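Local coordinates for protein glycerate dehydrogenase/glyoxylate reductase (Thermus thermophilus, PDB 2CUK) that probably reduces glyoxylate and hydroxypyruvate with a nicotinamide cofactor, as a member of the D-isomer specific 2-hydroxyacid dehydrogenase family, at residues K67-Y72 / R87-T92; L4-L9 / L30-A35. All coordinates share one frame; numbering follows the deposited sequence.

Contact 1: K67-Y72 / R87-T92; sequences KVIACY and RGIRVT
V68 and R90, I69 and V91, and A70 and T92 stand as neighbours across two parallel strands, 68-70 and 90-92, whose axes approach to 4.6 Å and diverge by only 7°. Four backbone hydrogen bonds join the segments. R90 N donates to K67 O, I69 N to R90 O at 2.8 Å, T92 N to I69 O, and C71 N to T92 O, so the strands alternate as donor and acceptor. The first three are nearly straight; the last, just past the end of strand 68-70, bends to 148° at the hydrogen, and its N-H meets T92 O from above the carbonyl plane. CA-H...O contacts from V68 to R90 O and from V91 to I69 O give these carbonyls a second, weaker partner.

On the face carrying I69 and V91 the packing is apolar. CG1 of I69 lies 3.8 Å from CG2 of I89, the two side chains crossing obliquely, and CG2 of V91 rests near CB of I69. On the other face T92 OG1 sits between its own backbone N and carbonyl carbon (chi1 62°), which sets T92 OG1 3.2 Å from A70 CA and close to A70 CB; here V68 and T92 meet helix 283-301.

Water closes both ends. One molecule donates to K67 O and G88 O, each at 2.6 Å, where G88 is the C-prime residue of the Schellman motif ending helix 81-85; another links C71 O with T92 OG1. R90 bends away from the sheet to a salt bridge with E305. Strand 68-70, helix 81-85 and strand 90-92 thus form a classic beta-alpha-beta crossover at one edge of a five-stranded parallel sheet.

Contact 2: L4-L9 / L30-A35; sequences LVTRTL and LFLPKA
L32 lays its CB against the guanidinium of R7, 3.7 Å from NH1, and pushes CD2 up to T6, 3.7 Å from CB and almost as near CG2. The pairing belongs to the carboxyl-end side of a parallel alpha/beta sheet: strand 2-5 runs out into the loop holding T6 and R7, and the loop leading to helix 34-41, with P33 as its N-cap, folds back against it. The leucine reaches both partners because its CG lies opposite the backbone N (chi1 -180°), and it crosses the threonine at about a right angle. L37 of the same helix also touches L32.

R7 is bent at chi2 (-67°), which turns its flat head toward the 30-32 loop, where the backbone N of L32 lies over one guanidinium face. NH1 donates at 2.8 Å to T6 O, approaching from well above that carbonyl's plane, and also forms a salt bridge with D53, whose other carboxylate oxygen accepts a hydrogen bond from T6 OG1. D53 therefore holds both T6 and R7 in the loop after strand 2-5. P134 of the second subunit packs on R7 as well.

No direct hydrogen bond spans the two segments; water does. One molecule accepts from R7 NE and donates to L30 O, at 2.8 Å on each side. A second, in the guanidinium plane at its edge, takes a longer 3.3 Å bond from R7 NH2 and donates to the same L30 O.

Overall arrangement
Both contacts belong to the layer of the five-stranded parallel sheet, ordered 23-26, 2-5, 46-48, 68-70, 90-92, and show two kinds of contact within it: contact 1 is strand pairing at the edge, whereas contact 2 packs the loop after strand 2-5 on the loop that leads into helix 34-41. Their centres lie about 17 Å apart, with strand 46-48 between 2-5 and 68-70. They nevertheless meet where the chain leaves the strands: Y72 CZ is 3.9 Å from L9 CD2. P134 of the second subunit packs on Y72 from contact 1 and on R7 and L9 from contact 2, so this shared end faces the dimer partner. The six-stranded sheet belongs to the NAD-binding domain, probably of Rossmann type; neither contact is part of it.

Contact 1: K67-Y72 / R87-T92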
ATOM      1  N   LYS A  67     -18.108  37.464  -7.595  1.00 33.20           N
ATOM      2  CA  LYS A  67     -18.683  37.434  -6.252  1.00 31.85           C
ATOM      3  C   LYS A  67     -18.078  36.379  -5.332  1.00 30.29           C
ATOM      4  O   LYS A  67     -18.003  36.572  -4.120  1.00 27.93           O
ATOM      5  CB  LYS A  67     -20.196  37.199  -6.329  1.00 33.87           C
ATOM      6  CG  LYS A  67     -20.960  38.245  -7.126  1.00 36.63           C
ATOM      7  CD  LYS A  67     -22.462  37.979  -7.126  1.00 38.88           C
ATOM      8  CE  LYS A  67     -23.115  38.345  -5.794  1.00 41.67           C
ATOM      9  NZ  LYS A  67     -22.633  37.521  -4.652  1.00 42.07           N
ATOM     10  N   VAL A  68     -17.643  35.261  -5.903  1.00 28.77           N
ATOM     11  CA  VAL A  68     -17.089  34.196  -5.084  1.00 26.12           C
ATOM     12  C   VAL A  68     -16.029  33.354  -5.767  1.00 25.31           C
ATOM     13  O   VAL A  68     -16.108  33.064  -6.962  1.00 23.86           O
ATOM     14  CB  VAL A  68     -18.209  33.246  -4.604  1.00 25.51           C
ATOM     15  CG1 VAL A  68     -18.945  32.672  -5.807  1.00 23.31           C
ATOM     16  CG2 VAL A  68     -17.626  32.122  -3.757  1.00 26.22           C
ATOM     17  N   ILE A  69     -15.031  32.975  -4.983  1.00 24.43           N
ATOM     18  CA  ILE A  69     -13.957  32.118  -5.450  1.00 24.45           C
ATOM     19  C   ILE A  69     -14.092  30.852  -4.607  1.00 23.74           C
ATOM     20  O   ILE A  69     -13.645  30.810  -3.458  1.00 22.51           O
ATOM     21  CB  ILE A  69     -12.568  32.749  -5.205  1.00 25.29           C
ATOM     22  CG1 ILE A  69     -12.438  34.054  -5.997  1.00 24.30           C
ATOM     23  CG2 ILE A  69     -11.473  31.772  -5.621  1.00 26.96           C
ATOM     24  CD1 ILE A  69     -11.129  34.778  -5.760  1.00 25.93           C
ATOM     25  N   ALA A  70     -14.747  29.839  -5.165  1.00 21.94           N
ATOM     26  CA  ALA A  70     -14.942  28.573  -4.467  1.00 20.99           C
ATOM     27  C   ALA A  70     -13.818  27.629  -4.867  1.00 21.14           C
ATOM     28  O   ALA A  70     -13.886  26.954  -5.898  1.00 21.30           O
ATOM     29  CB  ALA A  70     -16.298  27.971  -4.827  1.00 21.64           C
ATOM     30  N   CYS A  71     -12.782  27.593  -4.040  1.00 21.24           N
ATOM     31  CA  CYS A  71     -11.615  26.759  -4.291  1.00 22.38           C
ATOM     32  C   CYS A  71     -11.874  25.264  -4.298  1.00 21.69           C
ATOM     33  O   CYS A  71     -12.553  24.732  -3.423  1.00 20.70           O
ATOM     34  CB  CYS A  71     -10.525  27.057  -3.261  1.00 24.73           C
ATOM     35  SG  CYS A  71      -9.879  28.728  -3.362  1.00 26.31           S
ATOM     36  N   TYR A  72     -11.311  24.596  -5.299  1.00 21.89           N
ATOM     37  CA  TYR A  72     -11.421  23.154  -5.424  1.00 22.29           C
ATOM     38  C   TYR A  72     -10.159  22.630  -4.740  1.00 22.33           C
ATOM     39  O   TYR A  72      -9.259  22.104  -5.393  1.00 23.62           O
ATOM     40  CB  TYR A  72     -11.442  22.744  -6.905  1.00 21.47           C
ATOM     41  CG  TYR A  72     -11.655  21.260  -7.136  1.00 19.48           C
ATOM     42  CD1 TYR A  72     -12.882  20.659  -6.855  1.00 19.77           C
ATOM     43  CD2 TYR A  72     -10.619  20.453  -7.609  1.00 21.95           C
ATOM     44  CE1 TYR A  72     -13.074  19.286  -7.038  1.00 19.14           C
ATOM     45  CE2 TYR A  72     -10.795  19.076  -7.790  1.00 18.90           C
ATOM     46  CZ  TYR A  72     -12.021  18.500  -7.503  1.00 19.83           C
ATOM     47  OH  TYR A  72     -12.191  17.142  -7.666  1.00 21.12           O
ATOM     48  N   ARG A  87     -11.994  43.560  -2.183  1.00 33.35           N
ATOM     49  CA  ARG A  87     -12.891  43.691  -3.326  1.00 32.80           C
ATOM     50  C   ARG A  87     -14.266  43.098  -3.057  1.00 31.22           C
ATOM     51  O   ARG A  87     -15.089  42.982  -3.964  1.00 32.58           O
ATOM     52  CB  ARG A  87     -12.269  43.026  -4.553  1.00 33.12           C
ATOM     53  CG  ARG A  87     -11.010  43.719  -5.028  1.00 34.61           C
ATOM     54  CD  ARG A  87     -10.334  42.959  -6.155  1.00 35.66           C
ATOM     55  NE  ARG A  87      -9.212  43.716  -6.703  1.00 35.89           N
ATOM     56  CZ  ARG A  87      -8.153  44.102  -5.998  1.00 36.64           C
ATOM     57  NH1 ARG A  87      -8.064  43.801  -4.708  1.00 35.00           N
ATOM     58  NH2 ARG A  87      -7.187  44.803  -6.581  1.00 34.48           N
ATOM     59  N   GLY A  88     -14.511  42.722  -1.807  1.00 30.96           N
ATOM     60  CA  GLY A  88     -15.799  42.158  -1.443  1.00 30.65           C
ATOM     61  C   GLY A  88     -16.100  40.821  -2.095  1.00 30.12           C
ATOM     62  O   GLY A  88     -17.258  40.493  -2.344  1.00 31.28           O
ATOM     63  N   ILE A  89     -15.061  40.046  -2.377  1.00 29.68           N
ATOM     64  CA  ILE A  89     -15.237  38.736  -2.990  1.00 27.81           C
ATOM     65  C   ILE A  89     -15.133  37.675  -1.904  1.00 27.69           C
ATOM     66  O   ILE A  89     -14.229  37.724  -1.067  1.00 27.99           O
ATOM     67  CB  ILE A  89     -14.150  38.469  -4.051  1.00 28.51           C
ATOM     68  CG1 ILE A  89     -14.201  39.556  -5.129  1.00 27.27           C
ATOM     69  CG2 ILE A  89     -14.349  37.089  -4.664  1.00 28.84           C
ATOM     70  CD1 ILE A  89     -13.065  39.484  -6.141  1.00 27.04           C
ATOM     71  N   ARG A  90     -16.059  36.722  -1.901  1.00 27.16           N
ATOM     72  CA  ARG A  90     -16.019  35.660  -0.901  1.00 27.96           C
ATOM     73  C   ARG A  90     -15.068  34.564  -1.367  1.00 27.73           C
ATOM     74  O   ARG A  90     -14.935  34.317  -2.563  1.00 28.41           O
ATOM     75  CB  ARG A  90     -17.413  35.060  -0.675  1.00 28.42           C
ATOM     76  CG  ARG A  90     -18.464  36.049  -0.187  1.00 32.34           C
ATOM     77  CD  ARG A  90     -17.985  36.831   1.030  1.00 31.98           C
ATOM     78  NE  ARG A  90     -17.732  35.982   2.191  1.00 33.81           N
ATOM     79  CZ  ARG A  90     -18.676  35.379   2.905  1.00 33.90           C
ATOM     80  NH1 ARG A  90     -19.955  35.522   2.582  1.00 34.48           N
ATOM     81  NH2 ARG A  90     -18.342  34.643   3.955  1.00 33.66           N
ATOM     82  N   VAL A  91     -14.399  33.917  -0.420  1.00 26.76           N
ATOM     83  CA  VAL A  91     -13.481  32.838  -0.756  1.00 26.66           C
ATOM     84  C   VAL A  91     -13.783  31.642   0.129  1.00 26.06           C
ATOM     85  O   VAL A  91     -13.861  31.767   1.355  1.00 26.25           O
ATOM     86  CB  VAL A  91     -11.998  33.259  -0.571  1.00 25.45           C
ATOM     87  CG1 VAL A  91     -11.076  32.091  -0.899  1.00 25.89           C
ATOM     88  CG2 VAL A  91     -11.677  34.440  -1.478  1.00 25.92           C
ATOM     89  N   THR A  92     -13.969  30.486  -0.499  1.00 24.58           N
ATOM     90  CA  THR A  92     -14.266  29.258   0.228  1.00 24.19           C
ATOM     91  C   THR A  92     -13.328  28.140  -0.205  1.00 24.57           C
ATOM     92  O   THR A  92     -12.610  28.271  -1.198  1.00 23.95           O
ATOM     93  CB  THR A  92     -15.719  28.792  -0.024  1.00 23.54           C
ATOM     94  OG1 THR A  92     -15.895  28.504  -1.418  1.00 22.86           O
ATOM     95  CG2 THR A  92     -16.705  29.873   0.397  1.00 24.77           C
TER
HETATM   96  O   HOH W   1     -19.035  38.606  -2.783  1.00 31.86           O
HETATM   97  O   HOH W   2     -14.989  25.841  -1.900  1.00 20.77           O

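Contact 2: L4-L9 / L30-A35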
ATOM      1  N   LEU A   4     -16.831  30.141 -14.108  1.00 29.09           N
ATOM      2  CA  LEU A   4     -15.638  29.587 -14.730  1.00 28.93           C
ATOM      3  C   LEU A   4     -14.963  28.552 -13.833  1.00 28.76           C
ATOM      4  O   LEU A   4     -14.630  28.832 -12.681  1.00 27.90           O
ATOM      5  CB  LEU A   4     -14.643  30.701 -15.061  1.00 27.89           C
ATOM      6  CG  LEU A   4     -13.305  30.252 -15.655  1.00 30.41           C
ATOM      7  CD1 LEU A   4     -13.544  29.490 -16.951  1.00 32.20           C
ATOM      8  CD2 LEU A   4     -12.424  31.460 -15.904  1.00 31.11           C
ATOM      9  N   VAL A   5     -14.780  27.352 -14.376  1.00 28.41           N
ATOM     10  CA  VAL A   5     -14.127  26.258 -13.666  1.00 27.51           C
ATOM     11  C   VAL A   5     -12.838  26.027 -14.449  1.00 27.65           C
ATOM     12  O   VAL A   5     -12.874  25.631 -15.614  1.00 26.73           O
ATOM     13  CB  VAL A   5     -14.995  24.983 -13.681  1.00 28.13           C
ATOM     14  CG1 VAL A   5     -14.391  23.931 -12.761  1.00 27.54           C
ATOM     15  CG2 VAL A   5     -16.417  25.318 -13.253  1.00 26.54           C
ATOM     16  N   THR A   6     -11.705  26.288 -13.802  1.00 26.33           N
ATOM     17  CA  THR A   6     -10.399  26.175 -14.441  1.00 26.43           C
ATOM     18  C   THR A   6      -9.953  24.796 -14.919  1.00 25.71           C
ATOM     19  O   THR A   6      -8.990  24.693 -15.679  1.00 26.77           O
ATOM     20  CB  THR A   6      -9.303  26.748 -13.532  1.00 26.50           C
ATOM     21  OG1 THR A   6      -9.232  25.978 -12.325  1.00 24.03           O
ATOM     22  CG2 THR A   6      -9.617  28.206 -13.187  1.00 27.54           C
ATOM     23  N   ARG A   7     -10.636  23.744 -14.481  1.00 25.19           N
ATOM     24  CA  ARG A   7     -10.287  22.383 -14.893  1.00 25.49           C
ATOM     25  C   ARG A   7     -11.525  21.497 -14.923  1.00 24.77           C
ATOM     26  O   ARG A   7     -12.513  21.780 -14.248  1.00 24.72           O
ATOM     27  CB  ARG A   7      -9.271  21.766 -13.925  1.00 24.33           C
ATOM     28  CG  ARG A   7      -7.931  22.468 -13.848  1.00 23.93           C
ATOM     29  CD  ARG A   7      -7.132  22.343 -15.140  1.00 23.59           C
ATOM     30  NE  ARG A   7      -5.782  22.874 -14.966  1.00 25.80           N
ATOM     31  CZ  ARG A   7      -5.507  24.140 -14.670  1.00 27.11           C
ATOM     32  NH1 ARG A   7      -6.492  25.019 -14.522  1.00 26.24           N
ATOM     33  NH2 ARG A   7      -4.250  24.526 -14.494  1.00 26.18           N
ATOM     34  N   THR A   8     -11.470  20.421 -15.703  1.00 24.80           N
ATOM     35  CA  THR A   8     -12.591  19.493 -15.770  1.00 23.80           C
ATOM     36  C   THR A   8     -12.637  18.731 -14.448  1.00 23.91           C
ATOM     37  O   THR A   8     -11.596  18.386 -13.885  1.00 22.08           O
ATOM     38  CB  THR A   8     -12.429  18.499 -16.928  1.00 25.09           C
ATOM     39  OG1 THR A   8     -11.130  17.901 -16.866  1.00 26.55           O
ATOM     40  CG2 THR A   8     -12.590  19.210 -18.263  1.00 26.70           C
ATOM     41  N   LEU A   9     -13.841  18.472 -13.953  1.00 22.80           N
ATOM     42  CA  LEU A   9     -14.008  17.780 -12.680  1.00 24.11           C
ATOM     43  C   LEU A   9     -14.737  16.452 -12.835  1.00 25.62           C
ATOM     44  O   LEU A   9     -15.569  16.289 -13.728  1.00 27.50           O
ATOM     45  CB  LEU A   9     -14.789  18.662 -11.701  1.00 22.31           C
ATOM     46  CG  LEU A   9     -14.293  20.096 -11.485  1.00 23.46           C
ATOM     47  CD1 LEU A   9     -15.220  20.798 -10.500  1.00 22.29           C
ATOM     48  CD2 LEU A   9     -12.859  20.090 -10.963  1.00 21.85           C
ATOM     49  N   LEU A  30      -4.579  20.104 -19.450  1.00 32.45           N
ATOM     50  CA  LEU A  30      -3.674  20.082 -18.312  1.00 32.96           C
ATOM     51  C   LEU A  30      -3.126  21.459 -17.936  1.00 33.06           C
ATOM     52  O   LEU A  30      -2.659  21.655 -16.813  1.00 32.23           O
ATOM     53  CB  LEU A  30      -2.513  19.138 -18.624  1.00 33.67           C
ATOM     54  CG  LEU A  30      -2.120  18.099 -17.575  1.00 33.93           C
ATOM     55  CD1 LEU A  30      -3.325  17.262 -17.182  1.00 33.83           C
ATOM     56  CD2 LEU A  30      -1.018  17.220 -18.150  1.00 35.02           C
ATOM     57  N   PHE A  31      -3.184  22.408 -18.867  1.00 32.85           N
ATOM     58  CA  PHE A  31      -2.665  23.751 -18.616  1.00 33.91           C
ATOM     59  C   PHE A  31      -3.660  24.874 -18.893  1.00 33.74           C
ATOM     60  O   PHE A  31      -4.549  24.742 -19.736  1.00 33.06           O
ATOM     61  CB  PHE A  31      -1.415  23.995 -19.467  1.00 37.29           C
ATOM     62  CG  PHE A  31      -0.292  23.037 -19.194  1.00 38.91           C
ATOM     63  CD1 PHE A  31       0.479  23.155 -18.040  1.00 40.11           C
ATOM     64  CD2 PHE A  31      -0.011  22.006 -20.087  1.00 39.66           C
ATOM     65  CE1 PHE A  31       1.516  22.260 -17.777  1.00 42.00           C
ATOM     66  CE2 PHE A  31       1.022  21.105 -19.835  1.00 41.67           C
ATOM     67  CZ  PHE A  31       1.788  21.232 -18.677  1.00 41.33           C
ATOM     68  N   LEU A  32      -3.492  25.981 -18.176  1.00 33.32           N
ATOM     69  CA  LEU A  32      -4.334  27.166 -18.336  1.00 33.89           C
ATOM     70  C   LEU A  32      -3.460  28.405 -18.144  1.00 33.98           C
ATOM     71  O   LEU A  32      -3.337  28.924 -17.033  1.00 33.31           O
ATOM     72  CB  LEU A  32      -5.475  27.175 -17.313  1.00 33.27           C
ATOM     73  CG  LEU A  32      -6.426  28.377 -17.397  1.00 32.93           C
ATOM     74  CD1 LEU A  32      -7.014  28.470 -18.799  1.00 32.13           C
ATOM     75  CD2 LEU A  32      -7.531  28.241 -16.359  1.00 31.79           C
ATOM     76  N   PRO A  33      -2.826  28.881 -19.227  1.00 34.38           N
ATOM     77  CA  PRO A  33      -1.961  30.063 -19.169  1.00 36.28           C
ATOM     78  C   PRO A  33      -2.690  31.245 -18.539  1.00 36.71           C
ATOM     79  O   PRO A  33      -3.871  31.467 -18.812  1.00 35.66           O
ATOM     80  CB  PRO A  33      -1.617  30.304 -20.636  1.00 35.50           C
ATOM     81  CG  PRO A  33      -1.594  28.917 -21.198  1.00 36.38           C
ATOM     82  CD  PRO A  33      -2.835  28.308 -20.585  1.00 35.61           C
ATOM     83  N   LYS A  34      -1.990  31.999 -17.697  1.00 38.93           N
ATOM     84  CA  LYS A  34      -2.597  33.150 -17.036  1.00 41.46           C
ATOM     85  C   LYS A  34      -3.267  34.075 -18.042  1.00 42.22           C
ATOM     86  O   LYS A  34      -4.257  34.734 -17.727  1.00 42.16           O
ATOM     87  CB  LYS A  34      -1.552  33.931 -16.236  1.00 42.75           C
ATOM     88  CG  LYS A  34      -2.141  35.105 -15.464  1.00 44.76           C
ATOM     89  CD  LYS A  34      -1.112  35.766 -14.565  1.00 46.80           C
ATOM     90  CE  LYS A  34      -1.731  36.920 -13.794  1.00 48.19           C
ATOM     91  NZ  LYS A  34      -0.753  37.568 -12.876  1.00 50.38           N
ATOM     92  N   ALA A  35      -2.728  34.118 -19.256  1.00 43.11           N
ATOM     93  CA  ALA A  35      -3.285  34.961 -20.302  1.00 43.65           C
ATOM     94  C   ALA A  35      -4.698  34.506 -20.649  1.00 43.88           C
ATOM     95  O   ALA A  35      -5.597  35.330 -20.814  1.00 44.09           O
ATOM     96  CB  ALA A  35      -2.397  34.915 -21.539  1.00 44.56           C
TER
HETATM   97  O   HOH W   3      -4.031  20.732 -14.598  1.00 21.21           O
HETATM   98  O   HOH W   4      -1.237  23.425 -15.052  1.00 34.64           O